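Local coordinates for CARDB domain-containing protein (Pyrococcus furiosus, PDB 3IDU), which is of unknown function but binds two manganese ions in its CARDB domain, the all-beta piece of a longer archaeal protein, at residues Glu22-Asp27 and Glu38-Asn43; Thr52-Tyr57 and Lys64-Ser69; Met89-Ala94 and Thr113-Val118. All coordinates share one frame; numbering follows the deposited sequence.

Two facing sheets share one core in this domain: contact 1 belongs to the three-stranded sheet, contacts 2 and 3 to the five-stranded one. Val-39 reaches from contact 1 to contact 2, its CG2 lying 3.6 Å from Val-56 CG2, while Ile-23 CD1 meets contact 3 at Ala-94 CB, also 3.6 Å away. Within the larger sheet, Tyr-57 N lies 2.7 Å from Asn-93 O, a probable hydrogen bond between neighbouring strands, although the centres of contacts 2 and 3 are about 17 Å apart. The manganese site is nearest contact 2: the side chain of Thr-52 is about 7 Å from a metal ion, that of Glu-22 about 12 Å.

Contact 1: residues Glu22-Asp27 and Glu38-Asn43; sequences EIKGPD and EVHVKN
The pairing of Glu-22, Ile-23 and Lys-24 with His-40, Val-39 and Glu-38 joins an outer strand to the middle strand of the three-stranded antiparallel sheet in a CARDB domain, a two-sheet beta sandwich of the E-set clan. Ile-23 and Val-39 form the non-hydrogen-bonded pair, their CA atoms 4.7 Å apart, with a hydrogen-bonded pair on each side. Where Glu-22 faces His-40 the two bonds are unequal: His-40 N reaches Glu-22 O at 2.7 Å and nearly straight (165°), whereas Glu-22 N to His-40 O, at 3.0 Å, is bent and weak. Lys-24 and Glu-38 exchange a more even pair of bonds.

The two faces of this ladder have different chemistry. Ile-23 and Val-39 point into the sandwich, toward Ile-92 and Val-54 respectively on the opposing sheet. Glu-22, Lys-24, Glu-38 and His-40 occupy the outer face, where the imidazole lies close to the side chains of Lys-24 and Glu-38. Its ND1 is hydrogen-bonded to OE1 of Glu-75 on strand 75-82, and its NE2 makes a weak bond to Glu-38 OE1 at 3.4 Å. The bond to Glu-75, with the weak one to Glu-38, would limit the rotation of the ring. The two carboxylates may favour its charged form, though the nearby Lys-24 ammonium would work against it.

Lys-24 passes across this ring at about a right angle. Its CG lies beside the backbone N (chi1 -65°) and the chain runs extended from there, which brings methylenes rather than the ammonium over the imidazole. CD approaches NE2 of His-40 to 3.7 Å and makes an off-centre CH-pi contact, 30° from the ring normal, while Lys-24 CE stands 4.2 Å above the plane of the His-40 ring, over its centre.

Contact 2: residues Thr52-Tyr57 and Lys64-Ser69; sequences TKVRVY and KNWTVS
Trp-66 presents the rim of its indole to the neighbouring strand, and Val-56 meets that rim close to the ring plane: Val-56 CG2 lies 3.4 Å from CZ3 and also touches CH2. Further along the same edge, Val-54 O comes in the ring plane to 3.6 Å from Trp-66 CE3. Val-54 CG1 approaches the same CE3 at 4.0 Å, the two side chains crossing obliquely. The indole reaches this position because its CG stands beside the backbone N (chi1 -65°), with the six-membered ring swung toward Val-56. One face of the ring is taken by its own strand, where Lys-64 CG sits 3.8 Å above the plane, offset toward the rim. With an alanine here, the edge contacts of Val-54 and Val-56 would vanish, and the Lys-64 methylenes would probably be left without the flat surface that supports them.

These residues belong to the beta hairpin of strands 49-58 and 61-70, the latter outermost in the five-stranded sheet. Val-54 and Trp-66 are a hydrogen-bonded pair; Val-54 N points almost straight (173°) at Trp-66 O, 2.9 Å away. In the Val-56/Lys-64 pair one bond is longer, Lys-64 N to Val-56 O at 3.3 Å.

On the core side, Trp-66 also packs on Leu-78 and Phe-80 of the opposing sheet. Val-68 continues the apolar row: its CG2 is 4.0 Å from Val-54 CG2 and lies alongside Thr-52 CG2, the two side chains pointing the same way. Thr-52 in turn touches Asp-97, a manganese ligand. The reverse face carries Lys-53, Arg-55, Asn-65 and Thr-67, and there Arg-55 turns its NH2 to a salt bridge with Glu-99.

Contact 3: residues Met89-Ala94 and Thr113-Val118; sequences MYRINA and TFDVSV
Val-118 sets its CG2 against the Tyr-90 ring, 3.4 Å from CD2 and nearly as close to CE2, the valine approaching obliquely. The same tyrosine packs edge-to-face with Trp-82. Next in the row, Ile-92 CD1 is pressed to 3.4 Å from Val-116 CG2, tighter than usual for two carbons; the bend at chi2 (61°) folds the isoleucine tip back toward Phe-114 O. Val-116 CG2 also lies at the edge of the Phe-114 ring, in its plane. This face looks into the sandwich, where Phe-114 meets Ile-23.

Strands 88-96 and 111-118 are antiparallel neighbours inside the five-stranded sheet, and their shortest bond runs from Ile-92 N to Phe-114 O, 2.6 Å. On the reverse face, Arg-91 lies beside both Thr-113 and Asp-115 of the next strand, pointing the same way as each. Thr-113 CG2 touches Arg-91 CG at 3.9 Å. Asp-115 OD2 stands over the guanidinium face, 3.8 Å from Arg-91 NE, with the carboxylate and guanidinium planes 88° apart. Selenomethionine Met-89 bends its selenium to 3.8 Å from Val-116 O.

Since no N-H of Arg-91 points at OD2, the long salt bridge is a matter of charge, so it probably holds the guanidinium only loosely in orientation.

Contact 1: residues Glu22-Asp27 and Glu38-Asn43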
loop_
_atom_site.group_PDB
_atom_site.type_symbol
_atom_site.label_atom_id
_atom_site.label_comp_id
_atom_site.label_asym_id
_atom_site.label_seq_id
_atom_site.Cartn_x
_atom_site.Cartn_y
_atom_site.Cartn_z
ATOM N N GLU A 22 2.776 1.974 0.890
ATOM C CA GLU A 22 3.897 2.094 -0.032
ATOM C C GLU A 22 4.046 0.748 -0.731
ATOM O O GLU A 22 3.861 -0.302 -0.114
ATOM C CB GLU A 22 5.188 2.417 0.723
ATOM C CG GLU A 22 6.207 3.184 -0.105
ATOM C CD GLU A 22 7.614 3.097 0.463
ATOM O OE1 GLU A 22 7.761 3.095 1.700
ATOM O OE2 GLU A 22 8.571 3.038 -0.333
ATOM N N ILE A 23 4.375 0.780 -2.018
ATOM C CA ILE A 23 4.554 -0.442 -2.797
ATOM C C ILE A 23 6.039 -0.628 -3.088
ATOM O O ILE A 23 6.740 0.339 -3.376
ATOM C CB ILE A 23 3.827 -0.352 -4.149
ATOM C CG1 ILE A 23 2.321 -0.196 -3.930
ATOM C CG2 ILE A 23 4.147 -1.582 -4.990
ATOM C CD1 ILE A 23 1.605 0.418 -5.117
ATOM N N LYS A 24 6.518 -1.865 -3.002
ATOM C CA LYS A 24 7.917 -2.156 -3.295
ATOM C C LYS A 24 8.022 -3.413 -4.146
ATOM O O LYS A 24 7.327 -4.398 -3.901
ATOM C CB LYS A 24 8.723 -2.337 -2.006
ATOM C CG LYS A 24 8.827 -1.081 -1.169
ATOM C CD LYS A 24 9.913 -1.200 -0.116
ATOM C CE LYS A 24 9.988 0.069 0.716
ATOM N NZ LYS A 24 11.119 0.032 1.675
ATOM N N GLY A 25 8.886 -3.372 -5.152
ATOM C CA GLY A 25 9.058 -4.520 -6.024
ATOM C C GLY A 25 9.729 -4.120 -7.324
ATOM O O GLY A 25 10.094 -2.960 -7.489
ATOM N N PRO A 26 9.901 -5.053 -8.274
ATOM C CA PRO A 26 10.544 -4.735 -9.554
ATOM C C PRO A 26 9.771 -3.722 -10.392
ATOM O O PRO A 26 8.558 -3.842 -10.572
ATOM C CB PRO A 26 10.642 -6.097 -10.234
ATOM C CG PRO A 26 9.421 -6.802 -9.731
ATOM C CD PRO A 26 9.442 -6.453 -8.254
ATOM N N ASP A 27 10.485 -2.722 -10.896
ATOM C CA ASP A 27 9.881 -1.689 -11.724
ATOM C C ASP A 27 9.915 -2.115 -13.190
ATOM O O ASP A 27 9.410 -1.416 -14.070
ATOM C CB ASP A 27 10.619 -0.359 -11.537
ATOM C CG ASP A 27 12.108 -0.468 -11.813
ATOM O OD1 ASP A 27 12.773 -1.324 -11.191
ATOM O OD2 ASP A 27 12.619 0.308 -12.648
ATOM N N GLU A 38 5.540 -6.071 -2.653
ATOM C CA GLU A 38 5.203 -5.934 -1.247
ATOM C C GLU A 38 4.470 -4.628 -1.004
ATOM O O GLU A 38 4.849 -3.579 -1.527
ATOM C CB GLU A 38 6.462 -5.965 -0.375
ATOM C CG GLU A 38 7.348 -7.181 -0.586
ATOM C CD GLU A 38 8.483 -7.247 0.416
ATOM O OE1 GLU A 38 9.161 -6.217 0.618
ATOM O OE2 GLU A 38 8.703 -8.331 0.997
ATOM N N VAL A 39 3.407 -4.706 -0.216
ATOM C CA VAL A 39 2.643 -3.524 0.133
ATOM C C VAL A 39 2.952 -3.273 1.604
ATOM O O VAL A 39 2.645 -4.103 2.456
ATOM C CB VAL A 39 1.129 -3.748 -0.052
ATOM C CG1 VAL A 39 0.370 -2.503 0.382
ATOM C CG2 VAL A 39 0.824 -4.065 -1.521
ATOM N N HIS A 40 3.601 -2.147 1.887
ATOM C CA HIS A 40 3.953 -1.783 3.253
ATOM C C HIS A 40 2.880 -0.852 3.812
ATOM O O HIS A 40 2.760 0.291 3.379
ATOM C CB HIS A 40 5.317 -1.084 3.283
ATOM C CG HIS A 40 6.462 -1.980 2.926
ATOM N ND1 HIS A 40 7.516 -2.217 3.781
ATOM C CD2 HIS A 40 6.700 -2.725 1.819
ATOM C CE1 HIS A 40 8.354 -3.071 3.218
ATOM N NE2 HIS A 40 7.881 -3.395 2.028
ATOM N N VAL A 41 2.097 -1.352 4.764
ATOM C CA VAL A 41 1.033 -0.555 5.373
ATOM C C VAL A 41 1.463 -0.205 6.792
ATOM O O VAL A 41 1.851 -1.079 7.570
ATOM C CB VAL A 41 -0.312 -1.333 5.376
ATOM C CG1 VAL A 41 -0.203 -2.575 6.248
ATOM C CG2 VAL A 41 -1.441 -0.432 5.854
ATOM N N LYS A 42 1.408 1.081 7.131
ATOM C CA LYS A 42 1.831 1.514 8.454
ATOM C C LYS A 42 0.812 2.402 9.146
ATOM O O LYS A 42 -0.020 3.036 8.499
ATOM C CB LYS A 42 3.154 2.281 8.340
ATOM C CG LYS A 42 4.154 1.616 7.401
ATOM C CD LYS A 42 5.346 2.502 7.075
ATOM C CE LYS A 42 6.330 2.576 8.230
ATOM N NZ LYS A 42 7.607 3.251 7.823
ATOM N N ASN A 43 0.875 2.416 10.472
ATOM C CA ASN A 43 0.022 3.278 11.273
ATOM C C ASN A 43 1.023 4.159 11.997
ATOM O O ASN A 43 1.676 3.717 12.938
ATOM C CB ASN A 43 -0.794 2.496 12.301
ATOM C CG ASN A 43 -1.644 3.406 13.171
ATOM O OD1 ASN A 43 -1.682 4.622 12.966
ATOM N ND2 ASN A 43 -2.338 2.820 14.143
#

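Contact 2: residues Thr52-Tyr57 and Lys64-Ser69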
loop_
_atom_site.group_PDB
_atom_site.type_symbol
_atom_site.label_atom_id
_atom_site.label_comp_id
_atom_site.label_asym_id
_atom_site.label_seq_id
_atom_site.Cartn_x
_atom_site.Cartn_y
_atom_site.Cartn_z
ATOM N N THR A 52 -9.183 -2.233 8.849
ATOM C CA THR A 52 -9.240 -1.338 7.705
ATOM C C THR A 52 -8.917 -2.147 6.463
ATOM O O THR A 52 -8.273 -3.198 6.534
ATOM C CB THR A 52 -8.261 -0.149 7.814
ATOM O OG1 THR A 52 -8.552 0.796 6.771
ATOM C CG2 THR A 52 -6.824 -0.614 7.666
ATOM N N LYS A 53 -9.380 -1.663 5.320
ATOM C CA LYS A 53 -9.158 -2.368 4.072
ATOM C C LYS A 53 -7.997 -1.819 3.254
ATOM O O LYS A 53 -7.796 -0.608 3.159
ATOM C CB LYS A 53 -10.441 -2.341 3.234
ATOM C CG LYS A 53 -11.642 -2.999 3.916
ATOM C CD LYS A 53 -12.875 -2.985 3.022
ATOM C CE LYS A 53 -14.061 -3.678 3.682
ATOM N NZ LYS A 53 -15.283 -3.666 2.820
ATOM N N VAL A 54 -7.232 -2.733 2.675
ATOM C CA VAL A 54 -6.112 -2.375 1.822
ATOM C C VAL A 54 -6.457 -2.987 0.464
ATOM O O VAL A 54 -6.940 -4.122 0.387
ATOM C CB VAL A 54 -4.779 -2.967 2.345
ATOM C CG1 VAL A 54 -3.640 -2.632 1.384
ATOM C CG2 VAL A 54 -4.477 -2.408 3.729
ATOM N N ARG A 55 -6.225 -2.226 -0.598
ATOM C CA ARG A 55 -6.530 -2.686 -1.938
ATOM C C ARG A 55 -5.391 -2.372 -2.894
ATOM O O ARG A 55 -4.717 -1.344 -2.770
ATOM C CB ARG A 55 -7.817 -2.017 -2.450
ATOM C CG ARG A 55 -9.062 -2.236 -1.578
ATOM C CD ARG A 55 -10.282 -1.531 -2.175
ATOM N NE ARG A 55 -11.524 -1.727 -1.420
ATOM C CZ ARG A 55 -11.846 -1.084 -0.299
ATOM N NH1 ARG A 55 -11.019 -0.191 0.224
ATOM N NH2 ARG A 55 -13.012 -1.317 0.291
ATOM N N VAL A 56 -5.167 -3.282 -3.835
ATOM C CA VAL A 56 -4.143 -3.099 -4.855
ATOM C C VAL A 56 -4.857 -3.122 -6.202
ATOM O O VAL A 56 -5.697 -3.983 -6.461
ATOM C CB VAL A 56 -3.059 -4.210 -4.805
ATOM C CG1 VAL A 56 -2.272 -4.235 -6.115
ATOM C CG2 VAL A 56 -2.105 -3.941 -3.654
ATOM N N TYR A 57 -4.520 -2.146 -7.036
ATOM C CA TYR A 57 -5.092 -1.987 -8.364
ATOM C C TYR A 57 -3.973 -2.020 -9.388
ATOM O O TYR A 57 -2.860 -1.570 -9.117
ATOM C CB TYR A 57 -5.778 -0.625 -8.497
ATOM C CG TYR A 57 -6.929 -0.371 -7.558
ATOM C CD1 TYR A 57 -8.235 -0.679 -7.931
ATOM C CD2 TYR A 57 -6.720 0.206 -6.306
ATOM C CE1 TYR A 57 -9.303 -0.416 -7.089
ATOM C CE2 TYR A 57 -7.786 0.471 -5.455
ATOM C CZ TYR A 57 -9.075 0.158 -5.852
ATOM O OH TYR A 57 -10.126 0.421 -5.006
ATOM N N LYS A 64 -6.163 -7.182 -5.802
ATOM C CA LYS A 64 -6.216 -7.948 -4.565
ATOM C C LYS A 64 -6.663 -7.084 -3.401
ATOM O O LYS A 64 -6.447 -5.873 -3.394
ATOM C CB LYS A 64 -4.840 -8.554 -4.274
ATOM C CG LYS A 64 -4.817 -9.601 -3.169
ATOM C CD LYS A 64 -3.428 -10.211 -3.047
ATOM C CE LYS A 64 -3.360 -11.247 -1.934
ATOM N NZ LYS A 64 -1.992 -11.826 -1.796
ATOM N N ASN A 65 -7.300 -7.712 -2.420
ATOM C CA ASN A 65 -7.760 -6.979 -1.254
ATOM C C ASN A 65 -7.398 -7.686 0.041
ATOM O O ASN A 65 -7.294 -8.914 0.095
ATOM C CB ASN A 65 -9.274 -6.727 -1.333
ATOM C CG ASN A 65 -10.060 -7.974 -1.654
ATOM O OD1 ASN A 65 -9.998 -8.966 -0.926
ATOM N ND2 ASN A 65 -10.816 -7.931 -2.750
ATOM N N TRP A 66 -7.180 -6.881 1.073
ATOM C CA TRP A 66 -6.815 -7.358 2.401
ATOM C C TRP A 66 -7.606 -6.579 3.436
ATOM O O TRP A 66 -8.027 -5.449 3.199
ATOM C CB TRP A 66 -5.345 -7.077 2.700
ATOM C CG TRP A 66 -4.334 -7.776 1.869
ATOM C CD1 TRP A 66 -3.662 -8.919 2.191
ATOM C CD2 TRP A 66 -3.783 -7.322 0.631
ATOM N NE1 TRP A 66 -2.717 -9.199 1.237
ATOM C CE2 TRP A 66 -2.771 -8.236 0.264
ATOM C CE3 TRP A 66 -4.045 -6.228 -0.207
ATOM C CZ2 TRP A 66 -2.015 -8.089 -0.901
ATOM C CZ3 TRP A 66 -3.297 -6.081 -1.363
ATOM C CH2 TRP A 66 -2.291 -7.009 -1.701
ATOM N N THR A 67 -7.777 -7.193 4.597
ATOM C CA THR A 67 -8.443 -6.561 5.725
ATOM C C THR A 67 -7.390 -6.704 6.815
ATOM O O THR A 67 -7.081 -7.822 7.228
ATOM C CB THR A 67 -9.720 -7.329 6.128
ATOM O OG1 THR A 67 -10.744 -7.103 5.153
ATOM C CG2 THR A 67 -10.215 -6.879 7.494
ATOM N N VAL A 68 -6.817 -5.593 7.270
ATOM C CA VAL A 68 -5.778 -5.685 8.287
ATOM C C VAL A 68 -6.014 -4.820 9.510
ATOM O O VAL A 68 -6.861 -3.929 9.508
ATOM C CB VAL A 68 -4.388 -5.310 7.719
ATOM C CG1 VAL A 68 -4.100 -6.121 6.471
ATOM C CG2 VAL A 68 -4.323 -3.826 7.433
ATOM N N SER A 69 -5.260 -5.121 10.562
ATOM C CA SER A 69 -5.326 -4.366 11.795
ATOM C C SER A 69 -3.923 -3.835 12.015
ATOM O O SER A 69 -2.947 -4.464 11.606
ATOM C CB SER A 69 -5.732 -5.260 12.970
ATOM O OG SER A 69 -4.771 -6.282 13.175
#

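Contact 3: residues Met89-Ala94 and Thr113-Val118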
loop_
_atom_site.group_PDB
_atom_site.type_symbol
_atom_site.label_atom_id
_atom_site.label_comp_id
_atom_site.label_asym_id
_atom_site.label_seq_id
_atom_site.Cartn_x
_atom_site.Cartn_y
_atom_site.Cartn_z
HETATM N N MSE A 89 3.345 -0.338 -20.249
HETATM C CA MSE A 89 3.568 0.417 -19.020
HETATM C C MSE A 89 2.337 0.316 -18.125
HETATM O O MSE A 89 1.273 0.839 -18.456
HETATM C CB MSE A 89 3.847 1.886 -19.343
HETATM C CG MSE A 89 4.102 2.753 -18.119
HETATM SE SE MSE A 89 5.718 2.253 -17.176
HETATM C CE MSE A 89 6.906 3.595 -17.912
ATOM N N TYR A 90 2.494 -0.352 -16.987
ATOM C CA TYR A 90 1.401 -0.543 -16.043
ATOM C C TYR A 90 1.575 0.297 -14.781
ATOM O O TYR A 90 2.693 0.505 -14.312
ATOM C CB TYR A 90 1.305 -2.024 -15.664
ATOM C CG TYR A 90 0.944 -2.938 -16.814
ATOM C CD1 TYR A 90 -0.374 -3.343 -17.023
ATOM C CD2 TYR A 90 1.920 -3.397 -17.698
ATOM C CE1 TYR A 90 -0.713 -4.182 -18.082
ATOM C CE2 TYR A 90 1.595 -4.236 -18.762
ATOM C CZ TYR A 90 0.278 -4.626 -18.947
ATOM O OH TYR A 90 -0.048 -5.458 -19.996
ATOM N N ARG A 91 0.460 0.779 -14.238
ATOM C CA ARG A 91 0.477 1.582 -13.019
ATOM C C ARG A 91 -0.174 0.804 -11.880
ATOM O O ARG A 91 -1.341 0.425 -11.961
ATOM C CB ARG A 91 -0.273 2.900 -13.237
ATOM C CG ARG A 91 -0.436 3.737 -11.967
ATOM C CD ARG A 91 -1.136 5.072 -12.237
ATOM N NE ARG A 91 -0.368 5.942 -13.128
ATOM C CZ ARG A 91 -0.445 5.926 -14.457
ATOM N NH1 ARG A 91 -1.264 5.081 -15.069
ATOM N NH2 ARG A 91 0.298 6.759 -15.176
ATOM N N ILE A 92 0.592 0.548 -10.826
ATOM C CA ILE A 92 0.071 -0.175 -9.671
ATOM C C ILE A 92 -0.309 0.851 -8.608
ATOM O O ILE A 92 0.474 1.747 -8.296
ATOM C CB ILE A 92 1.126 -1.142 -9.054
ATOM C CG1 ILE A 92 1.471 -2.268 -10.036
ATOM C CG2 ILE A 92 0.564 -1.795 -7.792
ATOM C CD1 ILE A 92 2.072 -1.809 -11.335
ATOM N N ASN A 93 -1.519 0.731 -8.073
ATOM C CA ASN A 93 -1.976 1.627 -7.028
ATOM C C ASN A 93 -2.311 0.791 -5.811
ATOM O O ASN A 93 -2.791 -0.334 -5.930
ATOM C CB ASN A 93 -3.236 2.405 -7.445
ATOM C CG ASN A 93 -2.933 3.591 -8.347
ATOM O OD1 ASN A 93 -3.372 3.638 -9.494
ATOM N ND2 ASN A 93 -2.185 4.557 -7.826
ATOM N N ALA A 94 -2.037 1.340 -4.635
ATOM C CA ALA A 94 -2.350 0.661 -3.393
ATOM C C ALA A 94 -3.066 1.696 -2.543
ATOM O O ALA A 94 -2.661 2.858 -2.497
ATOM C CB ALA A 94 -1.078 0.189 -2.705
ATOM N N THR A 113 1.490 4.903 -5.551
ATOM C CA THR A 113 1.529 4.751 -6.998
ATOM C C THR A 113 2.885 4.156 -7.351
ATOM O O THR A 113 3.919 4.631 -6.884
ATOM C CB THR A 113 1.352 6.112 -7.704
ATOM O OG1 THR A 113 0.147 6.731 -7.236
ATOM C CG2 THR A 113 1.259 5.926 -9.213
ATOM N N PHE A 114 2.873 3.106 -8.160
ATOM C CA PHE A 114 4.100 2.437 -8.559
ATOM C C PHE A 114 3.955 1.981 -10.005
ATOM O O PHE A 114 3.030 1.245 -10.348
ATOM C CB PHE A 114 4.351 1.244 -7.631
ATOM C CG PHE A 114 5.736 0.678 -7.720
ATOM C CD1 PHE A 114 6.102 -0.143 -8.781
ATOM C CD2 PHE A 114 6.685 0.982 -6.747
ATOM C CE1 PHE A 114 7.393 -0.657 -8.876
ATOM C CE2 PHE A 114 7.981 0.474 -6.831
ATOM C CZ PHE A 114 8.336 -0.347 -7.899
ATOM N N ASP A 115 4.872 2.436 -10.850
ATOM C CA ASP A 115 4.857 2.099 -12.266
ATOM C C ASP A 115 5.760 0.909 -12.589
ATOM O O ASP A 115 6.900 0.834 -12.127
ATOM C CB ASP A 115 5.268 3.332 -13.071
ATOM C CG ASP A 115 4.256 4.459 -12.951
ATOM O OD1 ASP A 115 4.662 5.624 -12.746
ATOM O OD2 ASP A 115 3.041 4.179 -13.062
ATOM N N VAL A 116 5.237 -0.018 -13.386
ATOM C CA VAL A 116 5.975 -1.214 -13.774
ATOM C C VAL A 116 5.997 -1.378 -15.288
ATOM O O VAL A 116 4.960 -1.295 -15.946
ATOM C CB VAL A 116 5.346 -2.484 -13.155
ATOM C CG1 VAL A 116 6.104 -3.720 -13.617
ATOM C CG2 VAL A 116 5.366 -2.387 -11.638
ATOM N N SER A 117 7.180 -1.617 -15.840
ATOM C CA SER A 117 7.313 -1.797 -17.278
ATOM C C SER A 117 7.454 -3.275 -17.632
ATOM O O SER A 117 8.472 -3.900 -17.328
ATOM C CB SER A 117 8.525 -1.024 -17.798
ATOM O OG SER A 117 8.637 -1.146 -19.205
ATOM N N VAL A 118 6.425 -3.830 -18.267
ATOM C CA VAL A 118 6.436 -5.232 -18.672
ATOM C C VAL A 118 6.989 -5.346 -20.088
ATOM O O VAL A 118 6.469 -4.726 -21.014
ATOM C CB VAL A 118 5.018 -5.845 -18.640
ATOM C CG1 VAL A 118 5.071 -7.310 -19.054
ATOM C CG2 VAL A 118 4.425 -5.711 -17.246
#